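Local coordinates for protein diaminopimelate decarboxylase (Phaeodactylum tricornutum, PDB 7JPJ) that probably catalyses the pyridoxal-phosphate-dependent decarboxylation of diaminopimelate, the lysine-forming step of lysine biosynthesis, and works as an obligate dimer, at residues A314-G326 and S392-Y404. Numbering follows the deposited sequence.
With SO4 (sulfate ion), chain D.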
ATOM      1  N   ALA A 314       7.938   8.065  10.152  1.00 17.44           N
ATOM      2  CA  ALA A 314       7.246   7.824   8.897  1.00 17.12           C
ATOM      3  C   ALA A 314       7.542   6.394   8.466  1.00 16.47           C
ATOM      4  O   ALA A 314       8.269   5.661   9.139  1.00 16.33           O
ATOM      5  CB  ALA A 314       7.675   8.833   7.830  1.00 16.93           C
ATOM      6  N   GLY A 315       6.973   5.994   7.333  1.00 19.05           N
ATOM      7  CA  GLY A 315       7.226   4.650   6.835  1.00 19.09           C
ATOM      8  C   GLY A 315       6.374   4.329   5.625  1.00 19.12           C
ATOM      9  O   GLY A 315       6.051   5.212   4.822  1.00 18.17           O
ATOM     10  N   MET A 316       6.013   3.047   5.509  1.00 18.90           N
ATOM     11  CA  MET A 316       5.183   2.595   4.396  1.00 18.70           C
ATOM     12  C   MET A 316       3.857   3.347   4.318  1.00 18.94           C
ATOM     13  O   MET A 316       3.224   3.354   3.255  1.00 18.37           O
ATOM     14  CB  MET A 316       4.932   1.093   4.515  1.00 18.87           C
ATOM     15  CG  MET A 316       4.619   0.649   5.929  1.00 19.67           C
ATOM     16  SD  MET A 316       3.985  -1.030   6.006  1.00 20.06           S
ATOM     17  CE  MET A 316       5.260  -1.912   5.106  1.00 19.72           C
ATOM     18  N   THR A 317       3.424   3.972   5.417  1.00 17.40           N
ATOM     19  CA  THR A 317       2.289   4.886   5.380  1.00 18.19           C
ATOM     20  C   THR A 317       2.527   6.063   4.441  1.00 17.80           C
ATOM     21  O   THR A 317       1.563   6.691   3.991  1.00 18.46           O
ATOM     22  CB  THR A 317       2.000   5.420   6.784  1.00 18.98           C
ATOM     23  OG1 THR A 317       3.237   5.769   7.420  1.00 18.37           O
ATOM     24  CG2 THR A 317       1.284   4.377   7.622  1.00 19.82           C
ATOM     25  N   ASP A 318       3.780   6.377   4.142  1.00 19.73           N
ATOM     26  CA  ASP A 318       4.120   7.537   3.330  1.00 18.69           C
ATOM     27  C   ASP A 318       4.914   7.194   2.082  1.00 17.98           C
ATOM     28  O   ASP A 318       4.702   7.813   1.035  1.00 17.23           O
ATOM     29  CB  ASP A 318       4.900   8.545   4.180  1.00 18.91           C
ATOM     30  CG  ASP A 318       4.317   8.693   5.569  1.00 19.70           C
ATOM     31  OD1 ASP A 318       3.255   9.340   5.706  1.00 19.64           O
ATOM     32  OD2 ASP A 318       4.905   8.137   6.520  1.00 20.38           O
ATOM     33  N   VAL A 319       5.829   6.230   2.158  1.00 18.02           N
ATOM     34  CA  VAL A 319       6.575   5.755   0.997  1.00 17.42           C
ATOM     35  C   VAL A 319       6.538   4.231   1.026  1.00 18.25           C
ATOM     36  O   VAL A 319       7.192   3.605   1.870  1.00 19.03           O
ATOM     37  CB  VAL A 319       8.021   6.272   0.975  1.00 17.36           C
ATOM     38  CG1 VAL A 319       8.747   5.755  -0.250  1.00 16.85           C
ATOM     39  CG2 VAL A 319       8.046   7.794   0.994  1.00 17.43           C
ATOM     40  N   LEU A 320       5.771   3.636   0.111  1.00 16.63           N
ATOM     41  CA  LEU A 320       5.582   2.194   0.064  1.00 17.63           C
ATOM     42  C   LEU A 320       6.521   1.493  -0.908  1.00 17.61           C
ATOM     43  O   LEU A 320       6.727   0.281  -0.779  1.00 18.19           O
ATOM     44  CB  LEU A 320       4.128   1.873  -0.312  1.00 17.92           C
ATOM     45  CG  LEU A 320       3.721   0.410  -0.498  1.00 18.57           C
ATOM     46  CD1 LEU A 320       3.704  -0.330   0.832  1.00 19.12           C
ATOM     47  CD2 LEU A 320       2.380   0.314  -1.202  1.00 18.71           C
ATOM     48  N   ARG A 321       7.110   2.225  -1.854  1.00 18.25           N
ATOM     49  CA  ARG A 321       7.942   1.595  -2.877  1.00 18.16           C
ATOM     50  C   ARG A 321       9.086   0.750  -2.320  1.00 18.67           C
ATOM     51  O   ARG A 321       9.406  -0.278  -2.942  1.00 19.22           O
ATOM     52  CB  ARG A 321       8.467   2.670  -3.837  1.00 16.62           C
ATOM     53  CG  ARG A 321       7.359   3.444  -4.544  1.00 16.06           C
ATOM     54  CD  ARG A 321       7.846   4.165  -5.797  1.00 15.46           C
ATOM     55  NE  ARG A 321       9.303   4.169  -5.919  1.00 14.95           N
ATOM     56  CZ  ARG A 321       9.981   3.564  -6.890  1.00 15.08           C
ATOM     57  NH1 ARG A 321       9.340   2.898  -7.843  1.00 15.32           N
ATOM     58  NH2 ARG A 321      11.304   3.627  -6.910  1.00 15.49           N
ATOM     59  N   PRO A 322       9.741   1.099  -1.203  1.00 17.03           N
ATOM     60  CA  PRO A 322      10.721   0.159  -0.631  1.00 17.43           C
ATOM     61  C   PRO A 322      10.119  -1.178  -0.235  1.00 18.02           C
ATOM     62  O   PRO A 322      10.718  -2.223  -0.518  1.00 18.60           O
ATOM     63  CB  PRO A 322      11.263   0.919   0.586  1.00 17.26           C
ATOM     64  CG  PRO A 322      11.104   2.338   0.231  1.00 16.84           C
ATOM     65  CD  PRO A 322       9.829   2.421  -0.557  1.00 16.72           C
ATOM     66  N   SER A 323       8.952  -1.179   0.416  1.00 18.09           N
ATOM     67  CA  SER A 323       8.329  -2.441   0.807  1.00 18.82           C
ATOM     68  C   SER A 323       7.734  -3.178  -0.384  1.00 19.12           C
ATOM     69  O   SER A 323       7.740  -4.413  -0.408  1.00 20.05           O
ATOM     70  CB  SER A 323       7.240  -2.201   1.855  1.00 18.70           C
ATOM     71  OG  SER A 323       7.774  -1.663   3.049  1.00 18.70           O
ATOM     72  N   LEU A 324       7.221  -2.450  -1.376  1.00 18.21           N
ATOM     73  CA  LEU A 324       6.462  -3.090  -2.444  1.00 18.56           C
ATOM     74  C   LEU A 324       7.365  -3.662  -3.530  1.00 18.72           C
ATOM     75  O   LEU A 324       7.069  -4.723  -4.089  1.00 19.25           O
ATOM     76  CB  LEU A 324       5.468  -2.097  -3.045  1.00 17.99           C
ATOM     77  CG  LEU A 324       4.450  -2.674  -4.030  1.00 18.41           C
ATOM     78  CD1 LEU A 324       3.741  -3.880  -3.430  1.00 19.43           C
ATOM     79  CD2 LEU A 324       3.448  -1.606  -4.430  1.00 18.02           C
ATOM     80  N   TYR A 325       8.466  -2.981  -3.843  1.00 20.09           N
ATOM     81  CA  TYR A 325       9.352  -3.406  -4.916  1.00 19.81           C
ATOM     82  C   TYR A 325      10.780  -3.678  -4.475  1.00 19.72           C
ATOM     83  O   TYR A 325      11.532  -4.296  -5.236  1.00 19.59           O
ATOM     84  CB  TYR A 325       9.386  -2.353  -6.037  1.00 18.78           C
ATOM     85  CG  TYR A 325       8.029  -1.845  -6.468  1.00 18.96           C
ATOM     86  CD1 TYR A 325       7.068  -2.714  -6.969  1.00 19.68           C
ATOM     87  CD2 TYR A 325       7.712  -0.491  -6.383  1.00 18.08           C
ATOM     88  CE1 TYR A 325       5.827  -2.253  -7.368  1.00 19.75           C
ATOM     89  CE2 TYR A 325       6.476  -0.020  -6.781  1.00 18.22           C
ATOM     90  CZ  TYR A 325       5.535  -0.907  -7.272  1.00 19.12           C
ATOM     91  OH  TYR A 325       4.298  -0.449  -7.671  1.00 19.27           O
ATOM     92  N   GLY A 326      11.176  -3.253  -3.278  1.00 20.18           N
ATOM     93  CA  GLY A 326      12.581  -3.260  -2.933  1.00 19.98           C
ATOM     94  C   GLY A 326      13.338  -2.124  -3.577  1.00 18.82           C
ATOM     95  O   GLY A 326      14.528  -2.266  -3.880  1.00 18.64           O
ATOM     96  N   SER A 392      10.803  10.850  -4.157  1.00 16.63           N
ATOM     97  CA  SER A 392       9.564  10.361  -3.567  1.00 16.30           C
ATOM     98  C   SER A 392       8.356  11.181  -4.009  1.00 16.93           C
ATOM     99  O   SER A 392       7.368  11.282  -3.280  1.00 17.00           O
ATOM    100  CB  SER A 392       9.675  10.352  -2.044  1.00 15.83           C
ATOM    101  OG  SER A 392      10.759   9.545  -1.622  1.00 15.55           O
ATOM    102  N   GLY A 393       8.424  11.775  -5.199  1.00 15.80           N
ATOM    103  CA  GLY A 393       7.325  12.545  -5.736  1.00 16.71           C
ATOM    104  C   GLY A 393       6.401  11.788  -6.662  1.00 17.23           C
ATOM    105  O   GLY A 393       5.398  12.345  -7.121  1.00 18.26           O
ATOM    106  N   ALA A 394       6.710  10.526  -6.950  1.00 16.96           N
ATOM    107  CA  ALA A 394       5.911   9.700  -7.844  1.00 17.60           C
ATOM    108  C   ALA A 394       5.546   8.405  -7.136  1.00 17.28           C
ATOM    109  O   ALA A 394       6.426   7.703  -6.625  1.00 16.41           O
ATOM    110  CB  ALA A 394       6.665   9.401  -9.143  1.00 17.73           C
ATOM    111  N   TYR A 395       4.247   8.102  -7.098  1.00 16.43           N
ATOM    112  CA  TYR A 395       3.739   6.856  -6.523  1.00 16.47           C
ATOM    113  C   TYR A 395       4.148   6.702  -5.058  1.00 15.44           C
ATOM    114  O   TYR A 395       4.486   5.611  -4.597  1.00 15.37           O
ATOM    115  CB  TYR A 395       4.185   5.649  -7.350  1.00 17.33           C
ATOM    116  CG  TYR A 395       3.809   5.772  -8.806  1.00 18.55           C
ATOM    117  CD1 TYR A 395       2.495   5.615  -9.215  1.00 19.36           C
ATOM    118  CD2 TYR A 395       4.767   6.054  -9.771  1.00 19.06           C
ATOM    119  CE1 TYR A 395       2.140   5.728 -10.543  1.00 20.63           C
ATOM    120  CE2 TYR A 395       4.425   6.171 -11.103  1.00 20.33           C
ATOM    121  CZ  TYR A 395       3.108   6.007 -11.484  1.00 21.11           C
ATOM    122  OH  TYR A 395       2.754   6.121 -12.810  1.00 22.53           O
ATOM    123  N   CYS A 396       4.119   7.814  -4.321  1.00 18.36           N
ATOM    124  CA  CYS A 396       4.331   7.788  -2.876  1.00 17.67           C
ATOM    125  C   CYS A 396       3.131   8.388  -2.161  1.00 18.75           C
ATOM    126  O   CYS A 396       2.363   7.649  -1.541  1.00 19.49           O
ATOM    127  CB  CYS A 396       5.629   8.509  -2.508  1.00 16.55           C
ATOM    128  SG  CYS A 396       7.115   7.731  -3.179  1.00 15.79           S
ATOM    129  N   SER A 397       2.937   9.707  -2.228  1.00 16.83           N
ATOM    130  CA  SER A 397       1.712  10.297  -1.704  1.00 18.20           C
ATOM    131  C   SER A 397       0.485   9.733  -2.412  1.00 20.05           C
ATOM    132  O   SER A 397      -0.547   9.484  -1.779  1.00 21.55           O
ATOM    133  CB  SER A 397       1.758  11.817  -1.845  1.00 18.61           C
ATOM    134  OG  SER A 397       0.552  12.401  -1.393  1.00 20.23           O
ATOM    135  N   GLY A 398       0.584   9.508  -3.722  1.00 17.91           N
ATOM    136  CA  GLY A 398      -0.535   8.973  -4.474  1.00 19.31           C
ATOM    137  C   GLY A 398      -0.713   7.471  -4.402  1.00 19.15           C
ATOM    138  O   GLY A 398      -1.694   6.959  -4.948  1.00 20.23           O
ATOM    139  N   MET A 399       0.203   6.753  -3.751  1.00 20.22           N
ATOM    140  CA  MET A 399       0.082   5.306  -3.628  1.00 20.08           C
ATOM    141  C   MET A 399       0.860   4.807  -2.417  1.00 18.98           C
ATOM    142  O   MET A 399       2.016   4.387  -2.532  1.00 17.74           O
ATOM    143  CB  MET A 399       0.564   4.613  -4.907  1.00 19.62           C
ATOM    144  CG  MET A 399       0.638   3.094  -4.818  1.00 19.61           C
ATOM    145  SD  MET A 399       1.785   2.379  -6.009  1.00 18.71           S
ATOM    146  CE  MET A 399       3.171   2.006  -4.937  1.00 17.34           C
ATOM    147  N   SER A 400       0.235   4.864  -1.246  1.00 18.23           N
ATOM    148  CA  SER A 400       0.849   4.398  -0.016  1.00 17.46           C
ATOM    149  C   SER A 400      -0.239   3.815   0.871  1.00 18.94           C
ATOM    150  O   SER A 400      -1.431   3.905   0.569  1.00 20.44           O
ATOM    151  CB  SER A 400       1.589   5.529   0.711  1.00 16.39           C
ATOM    152  OG  SER A 400       0.696   6.562   1.097  1.00 17.50           O
ATOM    153  N   THR A 401       0.180   3.213   1.976  1.00 17.32           N
ATOM    154  CA  THR A 401      -0.762   2.664   2.950  1.00 18.78           C
ATOM    155  C   THR A 401      -1.021   3.678   4.063  1.00 19.33           C
ATOM    156  O   THR A 401      -0.694   3.471   5.230  1.00 19.23           O
ATOM    157  CB  THR A 401      -0.242   1.341   3.506  1.00 18.37           C
ATOM    158  OG1 THR A 401       1.070   1.528   4.047  1.00 17.04           O
ATOM    159  CG2 THR A 401      -0.183   0.299   2.407  1.00 18.11           C
ATOM    160  N   LYS A 402      -1.617   4.801   3.664  1.00 18.02           N
ATOM    161  CA  LYS A 402      -1.999   5.828   4.621  1.00 18.12           C
ATOM    162  C   LYS A 402      -2.983   5.264   5.640  1.00 19.00           C
ATOM    163  O   LYS A 402      -3.775   4.364   5.342  1.00 19.98           O
ATOM    164  CB  LYS A 402      -2.617   7.025   3.896  1.00 18.51           C
ATOM    165  CG  LYS A 402      -3.963   6.729   3.252  1.00 19.97           C
ATOM    166  CD  LYS A 402      -4.524   7.937   2.522  1.00 20.31           C
ATOM    167  CE  LYS A 402      -3.991   8.012   1.105  1.00 20.49           C
ATOM    168  NZ  LYS A 402      -4.670   9.072   0.309  1.00 21.29           N
ATOM    169  N   ASN A 403      -2.906   5.789   6.861  1.00 16.47           N
ATOM    170  CA  ASN A 403      -3.776   5.474   7.990  1.00 17.33           C
ATOM    171  C   ASN A 403      -3.556   4.069   8.545  1.00 17.52           C
ATOM    172  O   ASN A 403      -4.256   3.677   9.487  1.00 18.36           O
ATOM    173  CB  ASN A 403      -5.260   5.667   7.647  1.00 18.51           C
ATOM    174  CG  ASN A 403      -5.550   7.052   7.094  1.00 18.50           C
ATOM    175  OD1 ASN A 403      -6.337   7.212   6.161  1.00 19.12           O
ATOM    176  ND2 ASN A 403      -4.906   8.062   7.665  1.00 17.93           N
ATOM    177  N   TYR A 404      -2.616   3.299   8.000  1.00 18.43           N
ATOM    178  CA  TYR A 404      -2.162   2.091   8.675  1.00 18.61           C
ATOM    179  C   TYR A 404      -1.539   2.466  10.013  1.00 18.04           C
ATOM    180  O   TYR A 404      -0.792   3.445  10.112  1.00 16.95           O
ATOM    181  CB  TYR A 404      -1.148   1.351   7.803  1.00 17.96           C
ATOM    182  CG  TYR A 404      -0.650   0.048   8.386  1.00 17.90           C
ATOM    183  CD1 TYR A 404      -1.512  -0.813   9.052  1.00 18.70           C
ATOM    184  CD2 TYR A 404       0.684  -0.324   8.263  1.00 16.84           C
ATOM    185  CE1 TYR A 404      -1.063  -2.005   9.583  1.00 18.70           C
ATOM    186  CE2 TYR A 404       1.143  -1.518   8.790  1.00 17.05           C
ATOM    187  CZ  TYR A 404       0.264  -2.354   9.451  1.00 18.02           C
ATOM    188  OH  TYR A 404       0.713  -3.542   9.980  1.00 18.46           O
TER
HETATM  189  S   SO4 D 502       5.215   6.058 -15.625  1.00 20.77           S
HETATM  190  O1  SO4 D 502       6.440   5.593 -14.980  1.00 20.77           O
HETATM  191  O2  SO4 D 502       5.560   6.908 -16.764  1.00 20.77           O
HETATM  192  O3  SO4 D 502       4.415   6.822 -14.674  1.00 20.77           O
HETATM  193  O4  SO4 D 502       4.442   4.904 -16.077  1.00 20.77           O
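Ser400 OG donates a hydrogen bond of 3.0 Å to the carbonyl O of Thr317, coming from above the carbonyl plane, 52° out of it. Its hydroxyl stands between the backbone N and the carbonyl carbon (chi1 62°), a setting that turns OG to the loop 316-319. One residue on, Thr401 grips Met316 O twice, though weakly: through its backbone N, and through OG1 at 2.9 Å. Thr317 CG2 lies against the type II turn 401-404, 3.2 Å from Thr401 O, and also meets Tyr404 O and CB. Beside it the bent chain of Met316 brings SD to 4.0 Å from Tyr404 CE2, an oblique Met-aromatic contact. An alanine in place of Ser400 would probably leave Thr317 O without this donor and the two loops less firmly joined.

Toward Tyr395 the contact loosens and becomes mostly apolar. Met399, bent at its last torsion, points its CE methyl at Leu324 CD2 (3.7 Å) and obliquely at the Tyr325 ring, while the Leu320 side chain crosses that of Met399 at about a right angle, its CD2 nearest CE. The aliphatic part of Arg321 rests on the Tyr395 backbone, CG 3.6 Å from Tyr395 O; Arg321 also touches the bound D-lysine. Leu324, Tyr325 and Tyr395 are partly exposed here, and Tyr395 OH hydrogen-bonds to O3 of a sulfate, probably a leftover of the crystallisation solution, 2.6 Å away.

Tyr395 also packs on Lys60, the predicted attachment point of pyridoxal phosphate, which carries no cofactor here, and on Tyr404 of the second subunit. The contact thus joins the short helix 321-325 to the loop between strands 386-390 and 412-415 at the dimer interface; Val319 packs on strand 289-300, and Tyr395 reaches helix 282-285 of the pyridoxal-binding barrel.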